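Transcriptional regulator (AraC-type DNA-binding domain-containing proteins) (PDB 3OIO) probably binds specific DNA sequences through this AraC-type helix-turn-helix portion of the longer protein and thereby regulates transcription. Local coordinates at residues A18-P23 / E58-R63. Sequence-based numbering, arbitrary orientation. Where two conformers were deposited one is given.
Sequences ANIEEP and ELRLNR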
loop_
_atom_site.group_PDB
_atom_site.type_symbol
_atom_site.label_atom_id
_atom_site.label_comp_id
_atom_site.label_asym_id
_atom_site.label_seq_id
_atom_site.Cartn_x
_atom_site.Cartn_y
_atom_site.Cartn_z
ATOM N N ALA A 18 -3.585 -7.741 -5.031
ATOM C CA ALA A 18 -4.835 -8.490 -4.965
ATOM C C ALA A 18 -5.369 -8.654 -3.545
ATOM O O ALA A 18 -6.438 -9.251 -3.367
ATOM C CB ALA A 18 -4.671 -9.883 -5.626
ATOM N N ASN A 19 -4.673 -8.094 -2.554
ATOM C CA ASN A 19 -4.999 -8.326 -1.135
ATOM C C ASN A 19 -4.760 -7.039 -0.350
ATOM O O ASN A 19 -3.784 -6.901 0.404
ATOM C CB ASN A 19 -4.138 -9.469 -0.593
ATOM C CG ASN A 19 -4.534 -10.804 -1.178
ATOM O OD1 ASN A 19 -5.486 -11.443 -0.711
ATOM N ND2 ASN A 19 -3.823 -11.227 -2.234
ATOM N N ILE A 20 -5.655 -6.079 -0.560
ATOM C CA ILE A 20 -5.491 -4.763 0.035
ATOM C C ILE A 20 -6.229 -4.567 1.362
ATOM O O ILE A 20 -5.622 -4.113 2.351
ATOM C CB ILE A 20 -5.869 -3.663 -0.987
ATOM C CG1 ILE A 20 -4.880 -3.721 -2.164
ATOM C CG2 ILE A 20 -5.918 -2.279 -0.308
ATOM C CD1 ILE A 20 -5.309 -2.914 -3.357
ATOM N N GLU A 21 -7.521 -4.890 1.399
ATOM C CA GLU A 21 -8.296 -4.719 2.639
ATOM C C GLU A 21 -7.873 -5.631 3.793
ATOM O O GLU A 21 -7.884 -5.209 4.972
ATOM C CB GLU A 21 -9.788 -4.895 2.388
ATOM C CG GLU A 21 -10.587 -4.743 3.674
ATOM C CD GLU A 21 -12.083 -4.627 3.460
ATOM O OE1 GLU A 21 -12.535 -4.568 2.299
ATOM O OE2 GLU A 21 -12.819 -4.586 4.473
ATOM N N GLU A 22 -7.499 -6.861 3.443
ATOM C CA GLU A 22 -6.965 -7.857 4.385
ATOM C C GLU A 22 -5.600 -8.292 3.860
ATOM O O GLU A 22 -5.481 -9.325 3.171
ATOM C CB GLU A 22 -7.909 -9.056 4.487
ATOM C CG GLU A 22 -9.323 -8.709 4.950
ATOM C CD GLU A 22 -10.214 -9.939 5.164
ATOM O OE1 GLU A 22 -9.949 -11.007 4.568
ATOM O OE2 GLU A 22 -11.185 -9.841 5.944
ATOM N N PRO A 23 -4.561 -7.493 4.143
ATOM C CA PRO A 23 -3.265 -7.762 3.501
ATOM C C PRO A 23 -2.599 -9.027 4.009
ATOM O O PRO A 23 -2.824 -9.443 5.144
ATOM C CB PRO A 23 -2.429 -6.493 3.795
ATOM C CG PRO A 23 -3.070 -5.895 5.061
ATOM C CD PRO A 23 -4.560 -6.254 4.965
ATOM N N GLU A 58 2.674 1.399 1.549
ATOM C CA GLU A 58 2.585 2.351 0.431
ATOM C C GLU A 58 1.449 1.989 -0.536
ATOM O O GLU A 58 0.732 2.859 -1.025
ATOM C CB GLU A 58 3.875 2.383 -0.393
ATOM C CG GLU A 58 5.099 2.852 0.340
ATOM C CD GLU A 58 6.308 2.851 -0.597
ATOM O OE1 GLU A 58 6.211 3.396 -1.713
ATOM O OE2 GLU A 58 7.351 2.267 -0.235
ATOM N N LEU A 59 1.322 0.702 -0.823
ATOM C CA LEU A 59 0.302 0.217 -1.736
ATOM C C LEU A 59 -1.099 0.508 -1.173
ATOM O O LEU A 59 -1.970 1.039 -1.879
ATOM C CB LEU A 59 0.545 -1.274 -1.910
ATOM C CG LEU A 59 -0.243 -2.110 -2.879
ATOM C CD1 LEU A 59 0.441 -3.481 -3.014
ATOM C CD2 LEU A 59 -1.640 -2.227 -2.314
ATOM N N ARG A 60 -1.303 0.189 0.107
ATOM C CA ARG A 60 -2.596 0.433 0.767
ATOM C C ARG A 60 -2.908 1.939 0.824
ATOM O O ARG A 60 -4.065 2.330 0.611
ATOM C CB ARG A 60 -2.592 -0.187 2.176
ATOM C CG ARG A 60 -2.620 -1.755 2.105
ATOM C CD ARG A 60 -2.173 -2.475 3.424
ATOM N NE ARG A 60 -2.775 -1.740 4.530
ATOM C CZ ARG A 60 -2.176 -1.414 5.662
ATOM N NH1 ARG A 60 -2.831 -0.599 6.520
ATOM N NH2 ARG A 60 -0.946 -1.899 5.933
ATOM N N LEU A 61 -1.883 2.767 1.066
ATOM C CA LEU A 61 -2.066 4.231 1.060
ATOM C C LEU A 61 -2.430 4.760 -0.336
ATOM O O LEU A 61 -3.256 5.690 -0.455
ATOM C CB LEU A 61 -0.795 4.938 1.551
ATOM C CG LEU A 61 -0.646 4.800 3.085
ATOM C CD1 LEU A 61 0.770 5.272 3.477
ATOM C CD2 LEU A 61 -1.752 5.544 3.946
ATOM N N ASN A 62 -1.827 4.180 -1.394
ATOM C CA ASN A 62 -2.215 4.563 -2.732
ATOM C C ASN A 62 -3.627 4.122 -3.091
ATOM O O ASN A 62 -4.329 4.859 -3.805
ATOM C CB ASN A 62 -1.169 4.079 -3.762
ATOM C CG ASN A 62 -0.032 5.078 -3.897
ATOM O OD1 ASN A 62 -0.143 6.081 -4.630
ATOM N ND2 ASN A 62 1.060 4.835 -3.173
ATOM N N ARG A 63 -4.056 2.938 -2.619
ATOM C CA ARG A 63 -5.461 2.584 -2.834
ATOM C C ARG A 63 -6.358 3.609 -2.104
ATOM O O ARG A 63 -7.412 4.034 -2.622
ATOM C CB ARG A 63 -5.758 1.137 -2.379
ATOM C CG ARG A 63 -7.254 0.750 -2.452
ATOM C CD ARG A 63 -7.947 0.923 -3.814
ATOM N NE ARG A 63 -7.278 0.341 -4.983
ATOM C CZ ARG A 63 -7.454 -0.907 -5.423
ATOM N NH1 ARG A 63 -6.819 -1.330 -6.525
ATOM N NH2 ARG A 63 -8.245 -1.749 -4.756
#
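Ile20, in the loop joining helices 7-17 and 26-33, packs against Leu59, Arg60 and Arg63 of helix 52-70, the long helix that links the two helix-turn-helix halves of AraC-type DNA-binding domains. The two branches of Ile20 meet different residues: CG1 lies 3.6 Å from Leu59 CD2 in the leucine conformer described, while Ile20 CG2 rests on the aliphatic start of Arg63, 3.9 Å from its CG. Leu59 also touches Met16, extending this packing to helix 7-17.

Both arginines contribute aliphatic carbon, and Arg63 a guanidinium face as well. Bends at chi2 (56°) and chi3 (50°) bring that face over Ile20 CD1, which sits 3.5 Å from Arg63 NH2, displaced toward the rim of the group. Arg60 CG is 3.8 Å from Ile20 O, and its side chain crosses Pro23 at about a right angle, CD 3.9 Å from Pro23 CG.

The arginine NE groups find hydrogen-bond partners outside the pair, Arg60 at Cys82 O and Arg63 at Gln66 OE1; Arg60 also makes a cation-pi contact with Phe84. Between 18-23 and 58-63 the contact is therefore non-bonded packing around Ile20, supplemented from the same helix by a hydrogen bond between Tyr56 OH and Asn19 O.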